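Local coordinates for protein Alpha/beta hydrolase (Pseudomonas aeruginosa PAO1, PDB 4R1D) that probably acts as the lipase Tle4 of the H2 type VI secretion system, binds a calcium ion, and forms a complex with its inhibitor Tli4, at residues Leu326-Glu331 / Glu368-Thr373; Gly286-Tyr291 / Ala330-Gly335; Leu349-Gly354 / Tyr359-Asp364; Ser214-Ala219 / His415-Ala420. One frame throughout, in Å; residues are numbered along the deposited sequence. Where two conformers were deposited one is given.

Interaction 1: residues Leu326-Glu331 / Glu368-Thr373; sequences LAPSAE and EIYKNT
The phenol hydroxyl of Tyr370 gives its proton to the backbone carbonyl of Pro328 in a short bond, 2.6 Å from Tyr370 OH to Pro328 O. The donor sits in the carbonyl plane on a lone pair of the oxygen, the C=O···OH angle being 119°, and the same oxygen lies at the edge of the tyrosine ring near its plane. Tyr370 reaches it from helix 365-370, which is widened here into a pi-type turn. Its chi1 of -51° sets CG beside the backbone N and anti to the carbonyl carbon, and the ring runs out to the loop between helix 321-324 and strand 339-342. The pyrrolidine of Pro328 slants across the phenol end, its CD 3.1 Å from Tyr370 OH. Pro328 N is equally near the hydroxyl but, as a proline nitrogen, carries no hydrogen to share. The methyl of Ala327 adds an apolar touch, CB standing 3.7 Å from Tyr370 CZ and meeting the ring obliquely. Ile290 of helix 289-296 packs on both Ala327 and Pro328, and Trp338 on Pro328, so the loop is wedged among several elements of this alpha/beta hydrolase. A single directed bond, set among apolar groups, thus joins the helix to the loop: Tyr370 satisfies a buried carbonyl while its own hydroxyl proton is used within the protein.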
loop_
_atom_site.group_PDB
_atom_site.type_symbol
_atom_site.label_atom_id
_atom_site.label_comp_id
_atom_site.label_asym_id
_atom_site.label_seq_id
_atom_site.Cartn_x
_atom_site.Cartn_y
_atom_site.Cartn_z
ATOM N N LEU A 326 2.966 -10.946 -1.582
ATOM C CA LEU A 326 1.850 -11.695 -2.148
ATOM C C LEU A 326 2.331 -12.770 -3.130
ATOM O O LEU A 326 1.560 -13.635 -3.539
ATOM C CB LEU A 326 0.887 -10.745 -2.862
ATOM C CG LEU A 326 -0.284 -11.354 -3.643
ATOM C CD1 LEU A 326 -1.223 -12.092 -2.686
ATOM C CD2 LEU A 326 -1.045 -10.295 -4.435
ATOM N N ALA A 327 3.600 -12.709 -3.523
ATOM C CA ALA A 327 4.116 -13.664 -4.506
ATOM C C ALA A 327 4.024 -15.089 -3.954
ATOM O O ALA A 327 4.160 -15.291 -2.752
ATOM C CB ALA A 327 5.539 -13.322 -4.858
ATOM N N PRO A 328 3.763 -16.085 -4.831
ATOM C CA PRO A 328 3.701 -17.466 -4.333
ATOM C C PRO A 328 4.960 -17.878 -3.553
ATOM O O PRO A 328 6.080 -17.566 -3.958
ATOM C CB PRO A 328 3.556 -18.301 -5.618
ATOM C CG PRO A 328 2.781 -17.397 -6.541
ATOM C CD PRO A 328 3.349 -15.980 -6.242
ATOM N N SER A 329 4.767 -18.575 -2.438
ATOM C CA SER A 329 5.876 -19.063 -1.625
ATOM C C SER A 329 6.427 -20.358 -2.215
ATOM O O SER A 329 5.941 -20.830 -3.242
ATOM C CB SER A 329 5.387 -19.334 -0.211
ATOM O OG SER A 329 4.445 -20.399 -0.217
ATOM N N ALA A 330 7.431 -20.945 -1.570
ATOM C CA ALA A 330 7.927 -22.253 -2.017
ATOM C C ALA A 330 6.895 -23.358 -1.787
ATOM O O ALA A 330 6.921 -24.387 -2.459
ATOM C CB ALA A 330 9.243 -22.612 -1.298
ATOM N N GLU A 331 6.003 -23.144 -0.824
ATOM C CA GLU A 331 5.002 -24.144 -0.431
ATOM C C GLU A 331 3.684 -24.014 -1.194
ATOM O O GLU A 331 2.796 -24.863 -1.098
ATOM C CB GLU A 331 4.725 -24.044 1.071
ATOM C CG GLU A 331 5.886 -24.465 1.966
ATOM C CD GLU A 331 6.963 -23.397 2.091
ATOM O OE1 GLU A 331 6.632 -22.188 2.054
ATOM O OE2 GLU A 331 8.150 -23.769 2.231
ATOM N N GLU A 368 14.130 -19.290 -9.407
ATOM C CA GLU A 368 13.683 -19.759 -10.714
ATOM C C GLU A 368 12.853 -18.744 -11.493
ATOM O O GLU A 368 12.886 -18.713 -12.717
ATOM C CB GLU A 368 12.902 -21.064 -10.576
ATOM C CG GLU A 368 13.706 -22.195 -9.974
ATOM C CD GLU A 368 12.962 -23.497 -10.072
ATOM O OE1 GLU A 368 12.536 -23.835 -11.194
ATOM O OE2 GLU A 368 12.765 -24.154 -9.034
ATOM N N ILE A 369 12.112 -17.906 -10.781
ATOM C CA ILE A 369 11.187 -16.980 -11.431
ATOM C C ILE A 369 11.439 -15.531 -11.018
ATOM O O ILE A 369 11.689 -14.677 -11.866
ATOM C CB ILE A 369 9.729 -17.351 -11.108
ATOM C CG1 ILE A 369 9.435 -18.786 -11.563
ATOM C CG2 ILE A 369 8.769 -16.399 -11.784
ATOM C CD1 ILE A 369 8.074 -19.329 -11.106
ATOM N N TYR A 370 11.399 -15.258 -9.715
ATOM C CA TYR A 370 11.378 -13.859 -9.255
ATOM C C TYR A 370 12.657 -13.071 -9.556
ATOM O O TYR A 370 12.580 -11.910 -9.941
ATOM C CB TYR A 370 11.016 -13.745 -7.765
ATOM C CG TYR A 370 9.772 -14.502 -7.389
ATOM C CD1 TYR A 370 8.794 -14.775 -8.337
ATOM C CD2 TYR A 370 9.573 -14.954 -6.081
ATOM C CE1 TYR A 370 7.649 -15.489 -8.005
ATOM C CE2 TYR A 370 8.436 -15.667 -5.734
ATOM C CZ TYR A 370 7.478 -15.937 -6.704
ATOM O OH TYR A 370 6.348 -16.646 -6.364
ATOM N N LYS A 371 13.819 -13.702 -9.386
ATOM C CA LYS A 371 15.095 -13.058 -9.698
ATOM C C LYS A 371 15.593 -13.372 -11.116
ATOM O O LYS A 371 16.552 -12.762 -11.592
ATOM C CB LYS A 371 16.161 -13.425 -8.655
ATOM C CG LYS A 371 15.851 -12.865 -7.263
ATOM C CD LYS A 371 17.074 -12.878 -6.350
ATOM C CE LYS A 371 17.188 -14.185 -5.608
ATOM N NZ LYS A 371 18.315 -14.206 -4.630
ATOM N N ASN A 372 14.943 -14.320 -11.781
ATOM C CA ASN A 372 15.299 -14.661 -13.162
ATOM C C ASN A 372 15.114 -13.470 -14.106
ATOM O O ASN A 372 14.046 -12.854 -14.134
ATOM C CB ASN A 372 14.456 -15.846 -13.629
ATOM C CG ASN A 372 14.840 -16.334 -15.016
ATOM O OD1 ASN A 372 14.544 -15.684 -16.017
ATOM N ND2 ASN A 372 15.477 -17.501 -15.081
ATOM N N THR A 373 16.155 -13.134 -14.864
ATOM C CA THR A 373 16.098 -11.967 -15.737
ATOM C C THR A 373 15.819 -12.294 -17.201
ATOM O O THR A 373 15.831 -11.396 -18.044
ATOM C CB THR A 373 17.385 -11.112 -15.651
ATOM O OG1 THR A 373 18.517 -11.893 -16.051
ATOM C CG2 THR A 373 17.592 -10.605 -14.228
#

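Interaction 2: residues Gly286-Tyr291 / Ala330-Gly335; sequences GSSTIY and AEYREG
Tyr332 reaches from its loop to the turn that leads into helix 289-296, where Ser287 acts as a capping residue and Ser288 meets the phenol. Of the hydrogen bonds, the one that crosses the contact runs from Ser288 N to Tyr332 OH, 3.2 Å long with an N-H···O angle of 150°, so the tyrosine oxygen accepts from a backbone amide of this turn. Within the turn, Ser287 OG accepts from Thr289 N at 3.2 Å. That serine oxygen is also hydrogen-bonded to Thr499 O, linking the cap to a later loop. Ser288 OG, hydrogen-bonded to Trp440 O, stands 3.2 Å from Tyr332 OH. The remaining contacts are van der Waals ones at the rim of the ring. Tyr332 has CG anti to its backbone N (chi1 178°), which extends the ring toward Gly286 and brings the hydroxyl up to Ser288. The carbonyl of Gly286 meets the CD1-CE1 edge of the ring; its oxygen is itself hydrogen-bonded to Ser504 OG. Trp338 meets the tyrosine edge-to-face and Pro501 touches it as well, so the phenol is buried between the capped turn and the loops around it. Near the plane of the ring, Gly286 O approaches Tyr332 CE1 to 3.4 Å.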
loop_
_atom_site.group_PDB
_atom_site.type_symbol
_atom_site.label_atom_id
_atom_site.label_comp_id
_atom_site.label_asym_id
_atom_site.label_seq_id
_atom_site.Cartn_x
_atom_site.Cartn_y
_atom_site.Cartn_z
ATOM N N GLY A 286 0.269 -17.058 -0.970
ATOM C CA GLY A 286 0.514 -16.133 -2.065
ATOM C C GLY A 286 -0.444 -16.291 -3.230
ATOM O O GLY A 286 -1.483 -16.934 -3.092
ATOM N N SER A 287 -0.104 -15.689 -4.369
ATOM C CA SER A 287 -1.000 -15.667 -5.528
ATOM C C SER A 287 -0.241 -15.452 -6.830
ATOM O O SER A 287 0.468 -14.459 -6.988
ATOM C CB SER A 287 -2.029 -14.542 -5.389
ATOM O OG SER A 287 -2.841 -14.473 -6.545
ATOM N N SER A 288 -0.420 -16.368 -7.778
ATOM C CA SER A 288 0.172 -16.223 -9.103
ATOM C C SER A 288 -0.300 -14.955 -9.842
ATOM O O SER A 288 0.296 -14.544 -10.839
ATOM C CB SER A 288 -0.113 -17.478 -9.948
ATOM O OG SER A 288 -1.501 -17.759 -9.953
ATOM N N THR A 289 -1.382 -14.330 -9.378
ATOM C CA THR A 289 -1.821 -13.113 -10.054
ATOM C C THR A 289 -0.740 -12.037 -10.069
ATOM O O THR A 289 -0.706 -11.227 -10.984
ATOM C CB THR A 289 -3.132 -12.512 -9.473
ATOM O OG1 THR A 289 -2.905 -12.053 -8.127
ATOM C CG2 THR A 289 -4.269 -13.531 -9.518
ATOM N N ILE A 290 0.148 -12.024 -9.078
ATOM C CA ILE A 290 1.181 -10.980 -9.034
ATOM C C ILE A 290 2.064 -11.044 -10.273
ATOM O O ILE A 290 2.531 -10.019 -10.773
ATOM C CB ILE A 290 2.052 -11.034 -7.740
ATOM C CG1 ILE A 290 2.919 -9.773 -7.629
ATOM C CG2 ILE A 290 2.935 -12.270 -7.721
ATOM C CD1 ILE A 290 3.867 -9.797 -6.438
ATOM N N TYR A 291 2.276 -12.253 -10.788
ATOM C CA TYR A 291 3.047 -12.391 -12.018
ATOM C C TYR A 291 2.286 -11.785 -13.196
ATOM O O TYR A 291 2.847 -11.049 -13.986
ATOM C CB TYR A 291 3.370 -13.863 -12.274
ATOM C CG TYR A 291 4.279 -14.100 -13.452
ATOM C CD1 TYR A 291 3.775 -14.080 -14.747
ATOM C CD2 TYR A 291 5.626 -14.383 -13.271
ATOM C CE1 TYR A 291 4.583 -14.305 -15.826
ATOM C CE2 TYR A 291 6.457 -14.617 -14.362
ATOM C CZ TYR A 291 5.918 -14.587 -15.634
ATOM O OH TYR A 291 6.715 -14.801 -16.738
ATOM N N ALA A 330 7.431 -20.945 -1.570
ATOM C CA ALA A 330 7.927 -22.253 -2.017
ATOM C C ALA A 330 6.895 -23.358 -1.787
ATOM O O ALA A 330 6.921 -24.387 -2.459
ATOM C CB ALA A 330 9.243 -22.612 -1.298
ATOM N N GLU A 331 6.003 -23.144 -0.824
ATOM C CA GLU A 331 5.002 -24.144 -0.431
ATOM C C GLU A 331 3.684 -24.014 -1.194
ATOM O O GLU A 331 2.796 -24.863 -1.098
ATOM C CB GLU A 331 4.725 -24.044 1.071
ATOM C CG GLU A 331 5.886 -24.465 1.966
ATOM C CD GLU A 331 6.963 -23.397 2.091
ATOM O OE1 GLU A 331 6.632 -22.188 2.054
ATOM O OE2 GLU A 331 8.150 -23.769 2.231
ATOM N N TYR A 332 3.549 -22.923 -1.928
ATOM C CA TYR A 332 2.356 -22.654 -2.723
ATOM C C TYR A 332 2.075 -23.833 -3.645
ATOM O O TYR A 332 2.988 -24.329 -4.292
ATOM C CB TYR A 332 2.668 -21.420 -3.561
ATOM C CG TYR A 332 1.620 -20.925 -4.520
ATOM C CD1 TYR A 332 0.635 -20.041 -4.104
ATOM C CD2 TYR A 332 1.668 -21.268 -5.868
ATOM C CE1 TYR A 332 -0.287 -19.540 -5.002
ATOM C CE2 TYR A 332 0.755 -20.772 -6.768
ATOM C CZ TYR A 332 -0.229 -19.908 -6.326
ATOM O OH TYR A 332 -1.151 -19.405 -7.209
ATOM N N ARG A 333 0.825 -24.287 -3.696
ATOM C CA ARG A 333 0.449 -25.370 -4.612
ATOM C C ARG A 333 1.254 -26.634 -4.283
ATOM O O ARG A 333 1.585 -27.430 -5.168
ATOM C CB ARG A 333 0.677 -24.916 -6.059
ATOM C CG ARG A 333 -0.098 -25.691 -7.126
ATOM C CD ARG A 333 -0.157 -24.887 -8.415
ATOM N NE ARG A 333 -0.740 -25.638 -9.521
ATOM C CZ ARG A 333 -1.114 -25.098 -10.674
ATOM N NH1 ARG A 333 -1.007 -23.779 -10.876
ATOM N NH2 ARG A 333 -1.611 -25.879 -11.623
ATOM N N GLU A 334 1.555 -26.805 -2.998
ATOM C CA GLU A 334 2.319 -27.948 -2.509
ATOM C C GLU A 334 3.623 -28.132 -3.296
ATOM O O GLU A 334 4.070 -29.258 -3.528
ATOM C CB GLU A 334 1.460 -29.229 -2.554
ATOM C CG GLU A 334 0.190 -29.181 -1.677
ATOM C CD GLU A 334 -0.777 -30.339 -1.938
ATOM O OE1 GLU A 334 -1.047 -30.647 -3.122
ATOM O OE2 GLU A 334 -1.282 -30.939 -0.961
ATOM N N GLY A 335 4.224 -27.019 -3.708
ATOM C CA GLY A 335 5.501 -27.039 -4.402
ATOM C C GLY A 335 5.421 -27.293 -5.900
ATOM O O GLY A 335 6.446 -27.297 -6.589
#

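Interaction 3: residues Leu349-Gly354 / Tyr359-Asp364; sequences LKDIDG and YPQNQD
The carboxylate of Asp351 and the amide of Gln361 come from opposite directions and meet with their planes 90° apart, Asp351 OD2 lying 2.9 Å from the atom modelled as Gln361 OE1. Oxygen and nitrogen of this amide are probably interchanged in the model; turned back, the pair may be a hydrogen bond. The ring of Tyr359, a third flat group, has a water at its edge and in its plane, and Tyr376 stacks on it. This water joins the segments: it lies 2.7 Å from Tyr359 OH and donates to Asp351 OD2 over a longer 3.3 Å. The aspartate belongs to a compact turn in the connection between strands 339-342 and 358-359, antiparallel neighbours in the mixed sheet. Asp351 to Gly354 form a type I beta turn, closed by Gly354 N bonding to Asp351 O at 2.8 Å, and an Asx turn is superposed on it. There Asp353 N gives a hydrogen bond of 2.9 Å to Asp351 OD1, arriving 54° above the carboxylate plane. Lys355 N is hydrogen-bonded to the same oxygen. With chi1 at 66°, the carboxylate is tucked between its own N and carbonyl carbon, which lets OD1 serve the turn while OD2 faces Gln361 and the water. The carboxylate of Glu368 accepts from the backbone N of Gln361 and of Asn362, fixing the loop that follows the cis peptide before Pro360.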
loop_
_atom_site.group_PDB
_atom_site.type_symbol
_atom_site.label_atom_id
_atom_site.label_comp_id
_atom_site.label_asym_id
_atom_site.label_seq_id
_atom_site.Cartn_x
_atom_site.Cartn_y
_atom_site.Cartn_z
ATOM N N LEU A 349 6.236 -27.130 -23.030
ATOM C CA LEU A 349 7.487 -27.245 -23.768
ATOM C C LEU A 349 8.567 -27.940 -22.940
ATOM O O LEU A 349 8.406 -28.126 -21.740
ATOM C CB LEU A 349 7.959 -25.854 -24.182
ATOM C CG LEU A 349 7.039 -25.149 -25.179
ATOM C CD1 LEU A 349 7.472 -23.693 -25.404
ATOM C CD2 LEU A 349 7.021 -25.927 -26.496
ATOM N N LYS A 350 9.664 -28.326 -23.592
ATOM C CA LYS A 350 10.782 -28.978 -22.910
ATOM C C LYS A 350 11.980 -28.043 -22.863
ATOM O O LYS A 350 12.206 -27.289 -23.809
ATOM C CB LYS A 350 11.178 -30.261 -23.648
ATOM C CG LYS A 350 10.544 -31.536 -23.117
ATOM C CD LYS A 350 9.065 -31.389 -22.881
ATOM C CE LYS A 350 8.419 -32.734 -22.559
ATOM N NZ LYS A 350 8.352 -33.614 -23.756
ATOM N N ASP A 351 12.753 -28.099 -21.777
ATOM C CA ASP A 351 13.964 -27.276 -21.671
ATOM C C ASP A 351 15.211 -27.996 -22.185
ATOM O O ASP A 351 15.123 -29.067 -22.786
ATOM C CB ASP A 351 14.188 -26.766 -20.237
ATOM C CG ASP A 351 14.483 -27.879 -19.242
ATOM O OD1 ASP A 351 14.770 -29.030 -19.655
ATOM O OD2 ASP A 351 14.435 -27.590 -18.031
ATOM N N ILE A 352 16.366 -27.392 -21.932
ATOM C CA ILE A 352 17.648 -27.893 -22.416
ATOM C C ILE A 352 17.904 -29.341 -21.995
ATOM O O ILE A 352 18.575 -30.093 -22.705
ATOM C CB ILE A 352 18.805 -26.996 -21.912
ATOM C CG1 ILE A 352 20.108 -27.313 -22.648
ATOM C CG2 ILE A 352 18.980 -27.138 -20.408
ATOM C CD1 ILE A 352 21.229 -26.350 -22.304
ATOM N N ASP A 353 17.377 -29.726 -20.838
ATOM C CA ASP A 353 17.565 -31.084 -20.341
ATOM C C ASP A 353 16.367 -31.985 -20.631
ATOM O O ASP A 353 16.284 -33.096 -20.115
ATOM C CB ASP A 353 17.865 -31.082 -18.843
ATOM C CG ASP A 353 19.205 -30.457 -18.520
ATOM O OD1 ASP A 353 20.083 -30.428 -19.408
ATOM O OD2 ASP A 353 19.385 -30.000 -17.377
ATOM N N GLY A 354 15.439 -31.503 -21.450
ATOM C CA GLY A 354 14.278 -32.292 -21.828
ATOM C C GLY A 354 13.205 -32.344 -20.755
ATOM O O GLY A 354 12.315 -33.204 -20.796
ATOM N N TYR A 359 7.269 -23.999 -14.135
ATOM C CA TYR A 359 8.064 -23.415 -13.063
ATOM C C TYR A 359 7.199 -23.073 -11.848
ATOM O O TYR A 359 6.024 -22.752 -12.010
ATOM C CB TYR A 359 8.764 -22.157 -13.592
ATOM C CG TYR A 359 9.592 -22.428 -14.830
ATOM C CD1 TYR A 359 9.033 -22.349 -16.100
ATOM C CD2 TYR A 359 10.935 -22.779 -14.731
ATOM C CE1 TYR A 359 9.796 -22.610 -17.250
ATOM C CE2 TYR A 359 11.699 -23.036 -15.871
ATOM C CZ TYR A 359 11.120 -22.951 -17.123
ATOM O OH TYR A 359 11.878 -23.217 -18.256
ATOM N N PRO A 360 7.767 -23.172 -10.630
ATOM C CA PRO A 360 9.131 -23.652 -10.350
ATOM C C PRO A 360 9.286 -25.127 -10.713
ATOM O O PRO A 360 8.333 -25.898 -10.588
ATOM C CB PRO A 360 9.259 -23.513 -8.827
ATOM C CG PRO A 360 8.169 -22.581 -8.417
ATOM C CD PRO A 360 7.061 -22.785 -9.399
ATOM N N GLN A 361 10.487 -25.499 -11.149
ATOM C CA GLN A 361 10.815 -26.880 -11.486
ATOM C C GLN A 361 11.365 -27.589 -10.259
ATOM O O GLN A 361 11.204 -28.808 -10.105
ATOM C CB GLN A 361 11.875 -26.913 -12.590
ATOM C CG GLN A 361 11.459 -26.314 -13.922
ATOM C CD GLN A 361 12.569 -26.429 -14.957
ATOM O OE1 GLN A 361 12.362 -26.936 -16.065
ATOM N NE2 GLN A 361 13.752 -25.969 -14.593
ATOM N N ASN A 362 12.013 -26.823 -9.380
ATOM C CA ASN A 362 12.582 -27.408 -8.165
ATOM C C ASN A 362 12.218 -26.647 -6.895
ATOM O O ASN A 362 13.038 -26.454 -6.000
ATOM C CB ASN A 362 14.101 -27.570 -8.267
ATOM C CG ASN A 362 14.672 -28.391 -7.122
ATOM O OD1 ASN A 362 14.052 -29.357 -6.664
ATOM N ND2 ASN A 362 15.846 -28.002 -6.640
ATOM N N GLN A 363 10.957 -26.233 -6.825
ATOM C CA GLN A 363 10.382 -25.648 -5.619
ATOM C C GLN A 363 11.095 -24.409 -5.104
ATOM O O GLN A 363 11.097 -24.150 -3.900
ATOM C CB GLN A 363 10.296 -26.693 -4.508
ATOM C CG GLN A 363 9.516 -27.938 -4.899
ATOM C CD GLN A 363 9.573 -28.996 -3.830
ATOM O OE1 GLN A 363 10.169 -30.059 -4.019
ATOM N NE2 GLN A 363 8.972 -28.706 -2.688
ATOM N N ASP A 364 11.676 -23.631 -6.011
ATOM C CA ASP A 364 12.309 -22.373 -5.618
ATOM C C ASP A 364 11.898 -21.250 -6.554
ATOM O O ASP A 364 12.645 -20.882 -7.458
ATOM C CB ASP A 364 13.837 -22.511 -5.606
ATOM C CG ASP A 364 14.527 -21.301 -4.994
ATOM O OD1 ASP A 364 13.861 -20.254 -4.815
ATOM O OD2 ASP A 364 15.737 -21.390 -4.698
HETATM O O HOH W 1 14.263 -24.315 -17.841
#

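Interaction 4: residues Ser214-Ala219 / His415-Ala420; sequences SNRQSA and HGELSA
Glu417 and Arg216 carry the contact through a salt bridge near the surface, between helix 215-238 and helix 400-421. The guanidinium grips a single carboxylate oxygen end-on with two nitrogens: Arg216 NH2 stands 2.9 Å from Glu417 OE1 and Arg216 NH1 3.1 Å from that same OE1. Both donors come from one face of the carboxylate, NH1 from well above its plane and NH2 on the anti side, tilted out of the plane, while the oxygen lies close to the plane of the guanidinium, at its edge. The two flat groups are tilted 30° to one another and the side chains cross at about a right angle. Arg216 starts in the first turn of its helix, capped by Ser214 OG, which accepts from Arg216 N. Its chain runs out extended and then bends at chi3 (-66°), turning the guanidinium toward the glutamate; on the way it packs on Asn413 and Phe414 of helix 400-421. The backbones are well separated, 9.6 Å between Arg216 CA and Leu418 CA, so these long side chains bridge the distance. Two N-H donors of a cationic guanidinium on one oxygen would be expected to favour the ionised form of Glu417.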
loop_
_atom_site.group_PDB
_atom_site.type_symbol
_atom_site.label_atom_id
_atom_site.label_comp_id
_atom_site.label_asym_id
_atom_site.label_seq_id
_atom_site.Cartn_x
_atom_site.Cartn_y
_atom_site.Cartn_z
ATOM N N SER A 214 6.557 -4.216 4.595
ATOM C CA SER A 214 6.446 -5.635 4.919
ATOM C C SER A 214 5.312 -5.890 5.890
ATOM O O SER A 214 5.117 -5.149 6.847
ATOM C CB SER A 214 7.737 -6.179 5.542
ATOM O OG SER A 214 7.607 -7.572 5.775
ATOM N N ASN A 215 4.570 -6.962 5.653
ATOM C CA ASN A 215 3.557 -7.376 6.596
ATOM C C ASN A 215 4.144 -7.717 7.957
ATOM O O ASN A 215 3.453 -7.667 8.971
ATOM C CB ASN A 215 2.738 -8.521 5.993
ATOM C CG ASN A 215 2.000 -8.074 4.761
ATOM O OD1 ASN A 215 2.332 -8.462 3.633
ATOM N ND2 ASN A 215 1.024 -7.200 4.955
ATOM N N ARG A 216 5.433 -8.039 7.971
ATOM C CA ARG A 216 6.157 -8.192 9.220
ATOM C C ARG A 216 6.067 -6.926 10.067
ATOM O O ARG A 216 5.833 -6.997 11.277
ATOM C CB ARG A 216 7.625 -8.527 8.947
ATOM C CG ARG A 216 8.384 -8.946 10.192
ATOM C CD ARG A 216 9.889 -8.962 9.948
ATOM N NE ARG A 216 10.304 -9.979 8.982
ATOM C CZ ARG A 216 10.453 -11.271 9.268
ATOM N NH1 ARG A 216 10.194 -11.720 10.491
ATOM N NH2 ARG A 216 10.862 -12.118 8.330
ATOM N N GLN A 217 6.266 -5.767 9.442
ATOM C CA GLN A 217 6.215 -4.506 10.175
ATOM C C GLN A 217 4.768 -4.087 10.477
ATOM O O GLN A 217 4.482 -3.508 11.524
ATOM C CB GLN A 217 6.948 -3.392 9.413
ATOM C CG GLN A 217 6.870 -2.064 10.135
ATOM C CD GLN A 217 7.613 -2.084 11.461
ATOM O OE1 GLN A 217 8.733 -2.585 11.549
ATOM N NE2 GLN A 217 6.984 -1.543 12.503
ATOM N N SER A 218 3.855 -4.395 9.560
ATOM C CA SER A 218 2.448 -4.083 9.792
ATOM C C SER A 218 1.887 -4.804 11.018
ATOM O O SER A 218 0.990 -4.299 11.714
ATOM C CB SER A 218 1.611 -4.371 8.543
ATOM O OG SER A 218 1.917 -3.440 7.516
ATOM N N ALA A 219 2.389 -6.002 11.280
ATOM C CA ALA A 219 1.997 -6.724 12.488
ATOM C C ALA A 219 2.358 -5.891 13.716
ATOM O O ALA A 219 1.561 -5.768 14.649
ATOM C CB ALA A 219 2.683 -8.086 12.556
ATOM N N HIS A 415 8.234 -15.501 4.181
ATOM C CA HIS A 415 7.410 -16.641 3.776
ATOM C C HIS A 415 7.753 -17.898 4.558
ATOM O O HIS A 415 6.867 -18.598 5.039
ATOM C CB HIS A 415 7.607 -16.949 2.298
ATOM C CG HIS A 415 6.921 -15.991 1.386
ATOM N ND1 HIS A 415 7.171 -15.948 0.033
ATOM C CD2 HIS A 415 5.978 -15.048 1.628
ATOM C CE1 HIS A 415 6.421 -15.012 -0.519
ATOM N NE2 HIS A 415 5.688 -14.451 0.426
ATOM N N GLY A 416 9.045 -18.199 4.642
ATOM C CA GLY A 416 9.509 -19.376 5.359
ATOM C C GLY A 416 9.149 -19.364 6.834
ATOM O O GLY A 416 8.706 -20.374 7.376
ATOM N N GLU A 417 9.352 -18.226 7.492
ATOM C CA GLU A 417 8.962 -18.087 8.892
ATOM C C GLU A 417 7.470 -18.254 9.088
ATOM O O GLU A 417 7.030 -18.972 9.995
ATOM C CB GLU A 417 9.392 -16.735 9.442
ATOM C CG GLU A 417 10.882 -16.617 9.652
ATOM C CD GLU A 417 11.225 -15.405 10.491
ATOM O OE1 GLU A 417 11.596 -14.379 9.913
ATOM O OE2 GLU A 417 11.103 -15.475 11.733
ATOM N N LEU A 418 6.676 -17.588 8.253
ATOM C CA LEU A 418 5.228 -17.719 8.376
ATOM C C LEU A 418 4.775 -19.159 8.187
ATOM O O LEU A 418 3.928 -19.639 8.923
ATOM C CB LEU A 418 4.494 -16.826 7.372
ATOM C CG LEU A 418 4.057 -15.399 7.715
ATOM C CD1 LEU A 418 3.122 -14.896 6.602
ATOM C CD2 LEU A 418 3.364 -15.296 9.069
ATOM N N SER A 419 5.317 -19.836 7.178
ATOM C CA SER A 419 4.951 -21.223 6.927
ATOM C C SER A 419 5.202 -22.095 8.163
ATOM O O SER A 419 4.316 -22.838 8.607
ATOM C CB SER A 419 5.730 -21.760 5.722
ATOM O OG SER A 419 5.382 -23.103 5.438
ATOM N N ALA A 420 6.409 -21.997 8.712
ATOM C CA ALA A 420 6.797 -22.801 9.879
ATOM C C ALA A 420 5.952 -22.468 11.107
ATOM O O ALA A 420 5.595 -23.355 11.887
ATOM C CB ALA A 420 8.283 -22.611 10.195
#

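Along the chain, residues 214-219 come first and 415-420 last, so interaction 4 closes the outer loop, joining the start of helix 215-238 to the far part of helix 400-421; the other three contacts lie inside it. Interaction 2 opens at 286-291 and closes at 330-335. Interaction 1 begins on the stretch where interaction 2 ends, the two sharing Ala330 and Glu331. Interaction 1 closes at 368-373, and interaction 3, a short loop that includes strand 358-359, is nested within it. Glu368 connects interactions 1 and 3, while Ser419 touches Glu331, joining interaction 4 to both 1 and 2.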